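Local coordinates for 457aa long hypothetical protein (Pyrococcus horikoshii, PDB 2CSU), which is of unknown function but joins a Rossmann-type CoA-binding domain to two flavodoxin-like domains of the succinyl-CoA ligase kind, at residues N30-K36 / V137-F143; K74-K78 / E109-L113; I144-K148 / V166-I170; K319-L323 / V341-V345; K361-D366 / E399-K404. One frame throughout, in Å; residues are numbered along the deposited sequence.

The five contacts sample the α/β domains of this chain from its N-terminal half to its C-terminal half. Contact 2 is nested inside the loop closed by contact 1, yet their nearest atoms stay about 13 Å apart. Contact 3 continues directly from contact 1 and touches it: Asn140 ND2 lies 3.4 Å from Val146 N, and both contacts reach toward the second subunit. At the other end of the chain, contacts 4 and 5 form a pair with centres about 15 Å apart, joined by Leu323 and Val345 packing on Leu363. Contact 2 lies farthest from that pair, its centre about 61 Å from that of contact 4.

Contact 1 of 5, residues N30-K36 / V137-F143; sequences NLKEYKK and VDLNATF
Tyr34 lays its ring against Val137, Asp138 and Leu139, where the chain enters strand 139-142. Its CG stands anti to the backbone N (chi1 -174°), which brings one face under Leu139 CD1, 3.8 Å from the ring centroid, in a CH-pi contact; the backbone N of Lys36 lies over the other face. The ring edge meets backbone: CD1 is 3.2 Å from Val137 O, while Val137 CG2 packs in the ring plane. The hydroxyl bonds Pro8 O. Nearby, Asp138 and Leu139 form a G1 beta bulge opposite Asn134.

Asn30 points its amide at the strand, with CG beside its own backbone N (chi1 -73°), and ND2 donates to Thr142 O at 2.7 Å. That nitrogen sits above the carbonyl plane and the bond is somewhat bent (151° at the hydrogen). The amide of Asn140 crosses it at an angle, its ND2 3.4 Å from Asn30 CG. Between Asn30 and Tyr34 in the chain, Leu31 puts CD2 4.1 Å from both Leu139 CD1 and Ala141 CB, on the side of strand 10-14.

Waters bridge further backbone groups: water 1 donates to Asn30 O and Asp138 O and accepts from Asn140 N, and water 4 links Lys36 N with Val137 O. Around one direct amide bond and an apolar middle, solvent thus satisfies these groups in place of direct strand-type bonds.

Contact 2 of 5, residues K74-K78 / E109-L113; sequences KRFVK and EEKEL
Two helices of the Rossmann-type domain, 74-87 and 104-120, lie side by side over strand 91-94, and in this contact the first turn of helix 74-87 meets the middle of helix 104-120. Lys74 and Glu109 make the polar link, Val77 and Leu113 the apolar one. The two short helical segments run at 33° to each other with their axes 11.3 Å apart, and their backbones come nearest at Lys78 and Leu113.

Lys74 leaves its helix with CG anti to the backbone N (chi1 -175°) and then bends twice along its chain, swinging NZ across to the carboxylate of Glu109, whose own chain is extended. NZ donates to OE1 at 2.8 Å on the syn side, tilted out of the carboxylate plane, and stands 3.4 Å from OE2, so the salt bridge leans on one oxygen. Deeper in, Val77 CG1 faces both methyls of Leu113, 4.1 Å from CD1 and from CD2, the two side chains crossing at about a right angle. Leu113 CD2 also rests 4.2 Å from Lys78 CA. Both Val77 and Leu113 go on to touch Ile94 of the strand beneath.

Glu109 OE1 has Glu105 OE2 close by on the same helix. The ammonium group of Lys74 would therefore be expected to offset some of the repulsion between these two carboxylates while it links the helices, with the buried valine and leucine packed below it.

Contact 3 of 5, residues I144-K148 / V166-I170; sequences ITVAK and VYKTI
This is loop-on-helix packing in a flavodoxin-like domain: segment 144-148, which leads into strand 148-149, runs across helix 159-171, the helix of a beta-alpha-beta crossover between strands 152-156 and 175-181. Most of the joining is apolar. Val166 CG1, held anti to the backbone N (chi1 168°), rests against the loop, 3.6 Å from Thr145 O and 3.8 Å from Ala147 CB. Thr145 and Ile170 meet tip to tip, CG2 to CD1 at 3.7 Å. The same threonine methyl comes near the plane of the Tyr167 ring, at its CE1 edge. The tyrosine hydroxyl oxygen reaches further, over the CB and CG2 of Ile144, and water 5 links it to Thr145 N. Ile170 CD1 also lies 3.6 Å from Val146 O.

Outside the contact, Tyr167 packs on Val415 and Ile170 on Tyr414 of the second subunit, so this helix face is shared between loop and subunit interface. Lys148 extends past the C-terminal end of the helix. Its CE passes 3.6 Å from Ile170 O, and its NZ makes a salt bridge to Asp173. At the backbone of that lysine, water 6 accepts from Lys148 N at 2.7 Å and donates to Thr169 OG1 at 3.0 Å.

Contact 4 of 5, residues K319-L323 / V341-V345; sequences KLATL and VKNPV
Leu323 and Asn343 carry this contact. Leu323 leaves the chain with CG beside its own backbone N (chi1 -50°), and CD1 reaches the backbone of Val341 and Lys342, 3.4 Å from Lys342 O. The same methyl lies 4.0 Å from Val345 CG2. Asn343 meets the other segment nearer its start, at Leu320 and Ala321. Its CB packs 4.1 Å from Leu320 CD1, and its amide nitrogen ND2 sits 2.9 Å from Ala321 O, but the angle is poor and the pair is not a hydrogen bond.

Further out, strand 295-300 bonds to both segments. Lys319 and Ala321 bond to it through Val296, and Val345 bonds to it through Ile298 and Thr300, so the two segments are placed along the same strand of this flavodoxin-like sheet. Leu323 also touches Ile328 of helix 325-334, while Val345 meets Leu331 of that helix and Thr359 of helix 353-365. Thr322 O makes a weak hydrogen bond to Asn368.

With the shared strand supplying the backbone bonds, what passes directly between the segments is mainly van der Waals packing of leucine against carbonyls and methyls, plus a close approach of amide nitrogen to carbonyl oxygen that may be attractive electrostatically.

Contact 5 of 5, residues K361-D366 / E399-K404; sequences KLLLQD and EVNNEK
The carboxamide of Asn402 points ND2 at the backbone of Leu364, near the end of helix 353-365, 2.9 Å from Leu364 O. Its oxygen, OD1, accepts from Lys404 N, an Asx turn whose donor lies well above the carbonyl plane rather than in it. The Gln365 amide brings OE1 to 3.8 Å from Val400 CG2, and the carboxylate of Glu399 meets Lys361 NZ through OE1 in a weak salt bridge of 3.3 Å. These groups join the C-terminal ends of helices 353-365 and 388-400 in the C-terminal flavodoxin-like domain.

Val400 packs on Lys361 and Gln365, its CG2 3.9 Å from Lys361 CG. Lys361 is extended, with CG anti to the backbone N (chi1 179°); CG touches Val400 as the chains cross, and CD and CE pass on to Glu399 OE1. The hydroxyl of Tyr357 bonds both Lys361 NZ and Glu399 OE2, so Tyr357 of helix 353-365 ties Glu399 to that helix.

Lys404 closes the other end. Its ammonium group also donates to Val369 O, and its positive charge would be favoured by the carbonyls at the helix end. Asp366 holds the chain there through Glu324 N, Thr327 OG1 and Asn368 N. From its extended chain Lys404 NZ donates to Leu364 O at 3.0 Å, rising 51° out of that carbonyl plane.

Contact 1 of 5, residues N30-K36 / V137-F143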
# COMPACT_ATOMS: atom_id res chain seq x y z
N ASN A 30 -15.28 22.52 9.13
CA ASN A 30 -14.46 22.39 7.94
C ASN A 30 -14.58 23.62 7.04
O ASN A 30 -13.64 24.03 6.37
CB ASN A 30 -14.90 21.14 7.18
CG ASN A 30 -14.44 19.91 7.93
OD1 ASN A 30 -13.33 19.84 8.43
ND2 ASN A 30 -15.35 18.92 7.99
N LEU A 31 -15.76 24.23 6.95
CA LEU A 31 -15.92 25.37 6.06
C LEU A 31 -15.34 26.66 6.61
O LEU A 31 -15.36 27.69 5.93
CB LEU A 31 -17.41 25.56 5.72
CG LEU A 31 -17.95 24.44 4.82
CD1 LEU A 31 -19.43 24.65 4.53
CD2 LEU A 31 -17.15 24.41 3.53
N LYS A 32 -14.82 26.62 7.83
CA LYS A 32 -14.21 27.83 8.37
C LYS A 32 -12.91 28.16 7.64
O LYS A 32 -12.37 29.26 7.72
CB LYS A 32 -13.93 27.60 9.85
CG LYS A 32 -15.21 27.55 10.69
CD LYS A 32 -15.33 28.75 11.63
CE LYS A 32 -14.70 28.48 13.00
NZ LYS A 32 -15.22 29.45 13.97
N GLU A 33 -12.39 27.14 6.93
CA GLU A 33 -11.16 27.33 6.17
C GLU A 33 -11.42 27.89 4.78
O GLU A 33 -10.51 28.15 3.99
CB GLU A 33 -10.46 25.97 6.06
CG GLU A 33 -9.95 25.46 7.41
CD GLU A 33 -9.37 24.08 7.23
OE1 GLU A 33 -8.59 23.88 6.31
OE2 GLU A 33 -9.71 23.20 8.02
N TYR A 34 -12.72 28.05 4.45
CA TYR A 34 -13.08 28.56 3.13
C TYR A 34 -13.28 30.08 3.15
O TYR A 34 -14.24 30.61 3.70
CB TYR A 34 -14.36 27.85 2.69
CG TYR A 34 -14.69 28.22 1.29
CD1 TYR A 34 -13.92 27.73 0.24
CD2 TYR A 34 -15.74 29.09 1.03
CE1 TYR A 34 -14.19 28.11 -1.06
CE2 TYR A 34 -16.01 29.48 -0.27
CZ TYR A 34 -15.24 29.00 -1.32
OH TYR A 34 -15.52 29.36 -2.62
N LYS A 35 -12.31 30.80 2.53
CA LYS A 35 -12.35 32.25 2.58
C LYS A 35 -12.53 32.90 1.19
O LYS A 35 -12.61 34.11 1.04
CB LYS A 35 -11.03 32.73 3.19
CG LYS A 35 -10.61 31.88 4.38
CD LYS A 35 -10.94 32.54 5.72
CE LYS A 35 -10.14 31.95 6.88
NZ LYS A 35 -11.05 31.35 7.85
N LYS A 36 -12.55 32.04 0.15
CA LYS A 36 -12.82 32.58 -1.17
C LYS A 36 -14.30 32.92 -1.33
O LYS A 36 -14.79 33.27 -2.40
CB LYS A 36 -12.38 31.55 -2.22
CG LYS A 36 -11.34 32.13 -3.17
CD LYS A 36 -11.39 31.48 -4.55
CE LYS A 36 -10.22 31.93 -5.44
NZ LYS A 36 -10.40 31.37 -6.78
N VAL A 137 -9.33 25.67 -3.67
CA VAL A 137 -9.71 26.88 -2.95
C VAL A 137 -10.13 26.57 -1.51
O VAL A 137 -10.96 27.25 -0.92
CB VAL A 137 -10.87 27.54 -3.70
CG1 VAL A 137 -10.42 27.94 -5.11
CG2 VAL A 137 -12.04 26.58 -3.81
N ASP A 138 -9.52 25.55 -0.91
CA ASP A 138 -9.77 25.17 0.48
C ASP A 138 -11.26 25.04 0.82
O ASP A 138 -11.71 25.47 1.89
CB ASP A 138 -9.11 26.19 1.43
CG ASP A 138 -7.59 26.22 1.30
OD1 ASP A 138 -6.96 27.15 1.85
OD2 ASP A 138 -7.01 25.31 0.67
N LEU A 139 -12.02 24.43 -0.09
CA LEU A 139 -13.45 24.22 0.11
C LEU A 139 -13.69 22.77 0.50
O LEU A 139 -13.49 21.86 -0.30
CB LEU A 139 -14.22 24.54 -1.17
CG LEU A 139 -15.71 24.13 -1.19
CD1 LEU A 139 -16.56 25.19 -0.49
CD2 LEU A 139 -16.18 23.97 -2.64
N ASN A 140 -14.12 22.55 1.74
CA ASN A 140 -14.40 21.21 2.23
C ASN A 140 -15.78 21.16 2.87
O ASN A 140 -15.92 21.21 4.09
CB ASN A 140 -13.31 20.78 3.23
CG ASN A 140 -13.50 19.37 3.75
OD1 ASN A 140 -14.06 18.52 3.07
ND2 ASN A 140 -13.02 19.11 4.98
N ALA A 141 -16.80 21.07 2.02
CA ALA A 141 -18.19 20.99 2.44
C ALA A 141 -18.50 19.51 2.74
O ALA A 141 -19.30 18.86 2.06
CB ALA A 141 -19.10 21.49 1.32
N THR A 142 -17.85 19.01 3.79
CA THR A 142 -17.98 17.63 4.22
C THR A 142 -17.84 17.54 5.73
O THR A 142 -17.51 18.54 6.39
CB THR A 142 -16.86 16.75 3.59
OG1 THR A 142 -15.59 17.13 4.12
CG2 THR A 142 -16.83 16.92 2.12
N PHE A 143 -18.08 16.35 6.29
CA PHE A 143 -17.91 16.17 7.72
C PHE A 143 -16.68 15.30 7.99
O PHE A 143 -16.56 14.66 9.04
CB PHE A 143 -19.17 15.59 8.38
CG PHE A 143 -19.65 14.29 7.78
CD1 PHE A 143 -19.08 13.08 8.15
CD2 PHE A 143 -20.68 14.29 6.85
CE1 PHE A 143 -19.53 11.88 7.60
CE2 PHE A 143 -21.15 13.10 6.30
CZ PHE A 143 -20.57 11.90 6.67
O HOH W 1 -13.61 24.52 3.90
O HOH W 2 -11.43 21.97 5.74
O HOH W 3 -7.88 29.14 3.50
O HOH W 4 -10.97 29.85 0.26

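Contact 2 of 5, residues K74-K78 / E109-L113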
# COMPACT_ATOMS: atom_id res chain seq x y z
N LYS A 74 -34.02 14.39 9.18
CA LYS A 74 -34.82 14.09 7.99
C LYS A 74 -36.10 14.93 7.89
O LYS A 74 -36.42 15.49 6.86
CB LYS A 74 -35.16 12.60 8.03
CG LYS A 74 -35.88 12.11 6.78
CD LYS A 74 -37.30 11.63 7.09
CE LYS A 74 -37.65 10.33 6.35
NZ LYS A 74 -39.11 10.19 6.26
N ARG A 75 -36.86 14.98 9.01
CA ARG A 75 -38.19 15.58 8.88
C ARG A 75 -38.14 17.07 8.51
O ARG A 75 -39.13 17.67 8.10
CB ARG A 75 -38.93 15.39 10.21
CG ARG A 75 -38.29 16.19 11.34
CD ARG A 75 -38.98 15.94 12.69
NE ARG A 75 -38.37 16.75 13.74
CZ ARG A 75 -37.29 16.24 14.36
NH1 ARG A 75 -36.81 15.06 14.00
NH2 ARG A 75 -36.70 16.94 15.34
N PHE A 76 -36.98 17.71 8.57
CA PHE A 76 -36.88 19.12 8.20
C PHE A 76 -36.32 19.38 6.80
O PHE A 76 -36.40 20.51 6.31
CB PHE A 76 -36.02 19.89 9.20
CG PHE A 76 -36.53 19.84 10.61
CD1 PHE A 76 -37.82 20.27 10.92
CD2 PHE A 76 -35.73 19.37 11.64
CE1 PHE A 76 -38.30 20.22 12.23
CE2 PHE A 76 -36.20 19.31 12.94
CZ PHE A 76 -37.50 19.75 13.24
N VAL A 77 -35.75 18.37 6.16
CA VAL A 77 -35.14 18.55 4.85
C VAL A 77 -36.02 19.16 3.76
O VAL A 77 -35.57 19.99 2.98
CB VAL A 77 -34.52 17.22 4.35
CG1 VAL A 77 -33.93 17.40 2.94
CG2 VAL A 77 -33.46 16.77 5.32
N LYS A 78 -37.29 18.77 3.71
CA LYS A 78 -38.28 19.30 2.78
C LYS A 78 -38.38 20.82 2.86
O LYS A 78 -38.12 21.53 1.90
CB LYS A 78 -39.64 18.67 3.11
CG LYS A 78 -40.37 18.21 1.85
CD LYS A 78 -41.89 18.28 1.99
CE LYS A 78 -42.51 16.91 2.32
NZ LYS A 78 -43.67 16.68 1.46
N GLU A 109 -40.24 10.23 -1.28
CA GLU A 109 -39.90 11.51 -0.67
C GLU A 109 -38.73 12.10 -1.44
O GLU A 109 -38.67 13.31 -1.69
CB GLU A 109 -39.49 11.33 0.78
CG GLU A 109 -40.60 10.93 1.70
CD GLU A 109 -40.22 11.13 3.15
OE1 GLU A 109 -40.77 10.43 4.02
OE2 GLU A 109 -39.36 12.00 3.41
N GLU A 110 -37.81 11.22 -1.81
CA GLU A 110 -36.62 11.63 -2.54
C GLU A 110 -37.00 12.29 -3.84
O GLU A 110 -36.49 13.37 -4.17
CB GLU A 110 -35.72 10.42 -2.78
CG GLU A 110 -34.43 10.75 -3.52
CD GLU A 110 -33.37 9.71 -3.29
OE1 GLU A 110 -32.84 9.64 -2.16
OE2 GLU A 110 -33.06 8.95 -4.23
N LYS A 111 -37.92 11.67 -4.58
CA LYS A 111 -38.37 12.22 -5.85
C LYS A 111 -39.00 13.59 -5.66
O LYS A 111 -38.82 14.48 -6.49
CB LYS A 111 -39.41 11.31 -6.52
CG LYS A 111 -40.18 12.03 -7.61
CD LYS A 111 -41.69 11.89 -7.44
CE LYS A 111 -42.41 13.20 -7.79
NZ LYS A 111 -42.97 13.89 -6.59
N GLU A 112 -39.76 13.75 -4.59
CA GLU A 112 -40.42 15.01 -4.29
C GLU A 112 -39.36 16.08 -4.05
O GLU A 112 -39.54 17.22 -4.45
CB GLU A 112 -41.34 14.85 -3.07
CG GLU A 112 -42.05 16.12 -2.59
CD GLU A 112 -42.81 16.85 -3.70
OE1 GLU A 112 -43.32 16.19 -4.62
OE2 GLU A 112 -42.89 18.10 -3.64
N LEU A 113 -38.25 15.70 -3.42
CA LEU A 113 -37.16 16.65 -3.16
C LEU A 113 -36.61 17.15 -4.49
O LEU A 113 -36.36 18.33 -4.66
CB LEU A 113 -36.01 16.00 -2.37
CG LEU A 113 -36.16 15.57 -0.91
CD1 LEU A 113 -34.80 15.13 -0.39
CD2 LEU A 113 -36.69 16.72 -0.06

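Contact 3 of 5, residues I144-K148 / V166-I170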
# COMPACT_ATOMS: atom_id res chain seq x y z
N ILE A 144 -15.75 15.30 7.05
CA ILE A 144 -14.50 14.55 7.20
C ILE A 144 -13.32 15.46 6.85
O ILE A 144 -13.50 16.51 6.26
CB ILE A 144 -14.46 13.27 6.30
CG1 ILE A 144 -14.43 13.66 4.82
CG2 ILE A 144 -15.66 12.37 6.61
CD1 ILE A 144 -14.19 12.46 3.90
N THR A 145 -12.11 15.07 7.23
CA THR A 145 -10.94 15.90 6.94
C THR A 145 -10.73 16.08 5.42
O THR A 145 -11.03 15.18 4.63
CB THR A 145 -9.66 15.30 7.59
OG1 THR A 145 -8.60 16.24 7.51
CG2 THR A 145 -9.24 14.03 6.89
N VAL A 146 -10.23 17.25 5.03
CA VAL A 146 -10.00 17.55 3.62
C VAL A 146 -8.83 16.76 3.03
O VAL A 146 -7.82 16.52 3.69
CB VAL A 146 -9.75 19.09 3.41
CG1 VAL A 146 -8.34 19.46 3.86
CG2 VAL A 146 -9.97 19.48 1.96
N ALA A 147 -8.96 16.34 1.78
CA ALA A 147 -7.89 15.59 1.15
C ALA A 147 -6.78 16.57 0.81
O ALA A 147 -6.99 17.79 0.83
CB ALA A 147 -8.41 14.91 -0.13
N LYS A 148 -5.59 16.06 0.52
CA LYS A 148 -4.49 16.94 0.13
C LYS A 148 -4.80 17.51 -1.24
O LYS A 148 -5.63 16.98 -1.98
CB LYS A 148 -3.17 16.19 0.09
CG LYS A 148 -2.57 15.93 1.47
CD LYS A 148 -1.14 15.43 1.36
CE LYS A 148 -0.42 15.51 2.70
NZ LYS A 148 0.98 15.02 2.56
N VAL A 166 -9.72 9.05 1.18
CA VAL A 166 -9.15 10.35 1.52
C VAL A 166 -8.07 10.15 2.58
O VAL A 166 -6.96 10.68 2.44
CB VAL A 166 -10.25 11.30 2.03
CG1 VAL A 166 -9.63 12.55 2.65
CG2 VAL A 166 -11.16 11.70 0.89
N TYR A 167 -8.36 9.38 3.62
CA TYR A 167 -7.37 9.14 4.66
C TYR A 167 -6.18 8.41 4.08
O TYR A 167 -5.04 8.65 4.47
CB TYR A 167 -7.93 8.30 5.82
CG TYR A 167 -9.23 8.84 6.38
CD1 TYR A 167 -9.55 10.19 6.27
CD2 TYR A 167 -10.14 7.99 7.02
CE1 TYR A 167 -10.74 10.69 6.76
CE2 TYR A 167 -11.34 8.49 7.53
CZ TYR A 167 -11.63 9.84 7.39
OH TYR A 167 -12.81 10.34 7.87
N LYS A 168 -6.46 7.49 3.15
CA LYS A 168 -5.40 6.73 2.53
C LYS A 168 -4.43 7.63 1.80
O LYS A 168 -3.24 7.63 2.07
CB LYS A 168 -5.99 5.72 1.54
CG LYS A 168 -4.94 4.82 0.87
CD LYS A 168 -5.59 3.79 -0.05
CE LYS A 168 -4.68 2.60 -0.30
NZ LYS A 168 -3.45 2.88 -1.08
N THR A 169 -4.96 8.41 0.85
CA THR A 169 -4.15 9.33 0.05
C THR A 169 -3.38 10.37 0.86
O THR A 169 -2.26 10.73 0.51
CB THR A 169 -5.04 10.08 -0.95
OG1 THR A 169 -6.19 10.58 -0.27
CG2 THR A 169 -5.48 9.13 -2.08
N ILE A 170 -3.99 10.84 1.95
CA ILE A 170 -3.37 11.83 2.81
C ILE A 170 -2.03 11.30 3.30
O ILE A 170 -1.00 11.96 3.15
CB ILE A 170 -4.28 12.16 4.01
CG1 ILE A 170 -5.44 13.04 3.53
CG2 ILE A 170 -3.49 12.87 5.12
CD1 ILE A 170 -6.48 13.35 4.58
O HOH W 5 -12.16 12.83 9.22
O HOH W 6 -5.34 13.46 -0.20

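Contact 4 of 5, residues K319-L323 / V341-V345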
# COMPACT_ATOMS: atom_id res chain seq x y z
N LYS A 319 5.63 -2.67 -23.67
CA LYS A 319 6.83 -3.33 -24.16
C LYS A 319 8.10 -2.52 -23.88
O LYS A 319 8.06 -1.29 -23.83
CB LYS A 319 6.70 -3.60 -25.66
CG LYS A 319 5.52 -4.47 -26.04
CD LYS A 319 5.64 -5.87 -25.46
CE LYS A 319 4.54 -6.79 -26.01
NZ LYS A 319 4.59 -8.18 -25.44
N LEU A 320 9.22 -3.22 -23.70
CA LEU A 320 10.51 -2.58 -23.44
C LEU A 320 11.14 -2.09 -24.73
O LEU A 320 11.19 -2.81 -25.72
CB LEU A 320 11.46 -3.56 -22.76
CG LEU A 320 11.16 -3.91 -21.30
CD1 LEU A 320 12.07 -5.05 -20.85
CD2 LEU A 320 11.38 -2.68 -20.42
N ALA A 321 11.61 -0.85 -24.72
CA ALA A 321 12.23 -0.26 -25.90
C ALA A 321 13.61 -0.86 -26.18
O ALA A 321 14.23 -1.48 -25.31
CB ALA A 321 12.35 1.25 -25.74
N THR A 322 14.09 -0.69 -27.42
CA THR A 322 15.41 -1.18 -27.80
C THR A 322 16.23 0.09 -27.94
O THR A 322 15.91 0.95 -28.75
CB THR A 322 15.40 -1.92 -29.16
OG1 THR A 322 14.51 -3.04 -29.09
CG2 THR A 322 16.80 -2.42 -29.49
N LEU A 323 17.29 0.20 -27.14
CA LEU A 323 18.14 1.38 -27.15
C LEU A 323 19.11 1.43 -28.33
O LEU A 323 19.35 0.41 -28.98
CB LEU A 323 18.94 1.44 -25.84
CG LEU A 323 18.13 1.28 -24.55
CD1 LEU A 323 19.05 1.43 -23.35
CD2 LEU A 323 17.01 2.31 -24.50
N VAL A 341 23.06 -2.56 -19.39
CA VAL A 341 22.79 -1.40 -20.24
C VAL A 341 21.91 -1.77 -21.44
O VAL A 341 21.85 -1.08 -22.45
CB VAL A 341 24.12 -0.84 -20.73
CG1 VAL A 341 24.96 -0.38 -19.54
CG2 VAL A 341 24.88 -1.90 -21.50
N LYS A 342 21.23 -2.93 -21.33
CA LYS A 342 20.28 -3.32 -22.37
C LYS A 342 18.92 -2.66 -22.15
O LYS A 342 18.81 -1.55 -21.64
CB LYS A 342 20.14 -4.84 -22.34
CG LYS A 342 20.13 -5.39 -20.92
CD LYS A 342 19.57 -6.82 -20.85
CE LYS A 342 19.08 -7.18 -19.44
NZ LYS A 342 18.12 -8.29 -19.53
N ASN A 343 17.86 -3.37 -22.58
CA ASN A 343 16.50 -2.84 -22.48
C ASN A 343 16.23 -2.16 -21.13
O ASN A 343 15.76 -1.02 -21.07
CB ASN A 343 15.52 -3.99 -22.70
CG ASN A 343 15.57 -4.44 -24.14
OD1 ASN A 343 15.05 -5.48 -24.51
ND2 ASN A 343 16.21 -3.60 -24.97
N PRO A 344 16.44 -2.92 -20.03
CA PRO A 344 16.41 -2.36 -18.69
C PRO A 344 17.82 -1.95 -18.24
O PRO A 344 18.76 -2.73 -18.25
CB PRO A 344 15.88 -3.46 -17.79
CG PRO A 344 16.24 -4.80 -18.44
CD PRO A 344 16.66 -4.36 -19.93
N VAL A 345 17.95 -0.66 -17.86
CA VAL A 345 19.27 -0.17 -17.45
C VAL A 345 19.49 -0.30 -15.93
O VAL A 345 18.89 0.40 -15.13
CB VAL A 345 19.40 1.29 -17.87
CG1 VAL A 345 20.72 1.86 -17.33
CG2 VAL A 345 19.39 1.40 -19.38

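Contact 5 of 5, residues K361-D366 / E399-K404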
# COMPACT_ATOMS: atom_id res chain seq x y z
N LYS A 361 18.77 11.30 -18.67
CA LYS A 361 18.97 12.19 -19.81
C LYS A 361 19.18 11.35 -21.06
O LYS A 361 18.51 11.53 -22.08
CB LYS A 361 20.19 13.09 -19.55
CG LYS A 361 20.53 14.07 -20.66
CD LYS A 361 21.53 15.14 -20.17
CE LYS A 361 22.43 15.64 -21.30
NZ LYS A 361 23.43 16.66 -20.85
N LEU A 362 20.12 10.41 -20.97
CA LEU A 362 20.44 9.52 -22.07
C LEU A 362 19.24 8.71 -22.53
O LEU A 362 19.01 8.55 -23.73
CB LEU A 362 21.57 8.57 -21.67
CG LEU A 362 23.00 9.11 -21.75
CD1 LEU A 362 23.95 8.22 -20.95
CD2 LEU A 362 23.40 9.18 -23.21
N LEU A 363 18.47 8.16 -21.58
CA LEU A 363 17.30 7.37 -21.95
C LEU A 363 16.20 8.24 -22.56
O LEU A 363 15.58 7.84 -23.55
CB LEU A 363 16.74 6.62 -20.73
CG LEU A 363 17.57 5.44 -20.24
CD1 LEU A 363 17.01 4.92 -18.92
CD2 LEU A 363 17.58 4.36 -21.30
N LEU A 364 15.97 9.42 -21.99
CA LEU A 364 14.95 10.33 -22.52
C LEU A 364 15.33 10.90 -23.89
O LEU A 364 14.48 11.41 -24.62
CB LEU A 364 14.72 11.49 -21.54
CG LEU A 364 13.99 11.20 -20.21
CD1 LEU A 364 14.09 12.41 -19.32
CD2 LEU A 364 12.54 10.84 -20.47
N GLN A 365 16.61 10.82 -24.24
CA GLN A 365 17.07 11.34 -25.53
C GLN A 365 17.07 10.26 -26.61
O GLN A 365 17.06 10.57 -27.81
CB GLN A 365 18.48 11.94 -25.39
CG GLN A 365 18.48 13.39 -24.95
CD GLN A 365 19.87 13.91 -24.60
OE1 GLN A 365 20.01 15.02 -24.10
NE2 GLN A 365 20.90 13.10 -24.86
N ASP A 366 17.07 9.00 -26.19
CA ASP A 366 17.05 7.91 -27.15
C ASP A 366 15.72 7.99 -27.88
O ASP A 366 14.65 8.03 -27.27
CB ASP A 366 17.19 6.56 -26.44
CG ASP A 366 17.55 5.44 -27.39
OD1 ASP A 366 16.66 4.98 -28.13
OD2 ASP A 366 18.73 5.02 -27.40
N GLU A 399 15.97 19.18 -18.17
CA GLU A 399 16.97 19.59 -19.14
C GLU A 399 16.56 19.24 -20.57
O GLU A 399 16.39 20.10 -21.43
CB GLU A 399 18.29 18.90 -18.79
CG GLU A 399 19.46 19.89 -18.72
CD GLU A 399 20.76 19.16 -18.98
OE1 GLU A 399 20.85 18.48 -19.99
OE2 GLU A 399 21.67 19.28 -18.16
N VAL A 400 16.42 17.92 -20.83
CA VAL A 400 16.01 17.49 -22.16
C VAL A 400 14.74 18.21 -22.60
O VAL A 400 14.57 18.59 -23.76
CB VAL A 400 15.75 15.98 -22.14
CG1 VAL A 400 15.37 15.50 -23.54
CG2 VAL A 400 17.01 15.26 -21.70
N ASN A 401 13.81 18.34 -21.64
CA ASN A 401 12.60 19.11 -21.90
C ASN A 401 11.86 18.66 -23.15
O ASN A 401 11.40 19.45 -23.97
CB ASN A 401 12.97 20.58 -22.00
CG ASN A 401 12.52 21.28 -20.75
OD1 ASN A 401 11.41 21.07 -20.25
ND2 ASN A 401 13.44 22.08 -20.18
N ASN A 402 11.79 17.33 -23.33
CA ASN A 402 10.84 16.82 -24.30
C ASN A 402 9.50 16.59 -23.62
O ASN A 402 9.23 17.08 -22.53
CB ASN A 402 11.37 15.52 -24.90
CG ASN A 402 11.66 14.52 -23.82
OD1 ASN A 402 11.04 14.52 -22.76
ND2 ASN A 402 12.60 13.61 -24.12
N GLU A 403 8.56 15.86 -24.23
CA GLU A 403 7.33 15.61 -23.49
C GLU A 403 6.96 14.14 -23.52
O GLU A 403 5.82 13.76 -23.75
CB GLU A 403 6.22 16.45 -24.10
CG GLU A 403 6.22 17.89 -23.58
CD GLU A 403 5.08 18.07 -22.61
OE1 GLU A 403 3.94 17.77 -22.97
OE2 GLU A 403 5.34 18.52 -21.49
N LYS A 404 8.01 13.47 -23.07
CA LYS A 404 7.90 12.06 -22.75
C LYS A 404 7.56 11.87 -21.28
O LYS A 404 8.26 12.36 -20.40
CB LYS A 404 9.19 11.31 -23.10
CG LYS A 404 9.52 11.31 -24.59
CD LYS A 404 10.93 10.79 -24.82
CE LYS A 404 11.34 10.87 -26.29
NZ LYS A 404 12.61 10.09 -26.50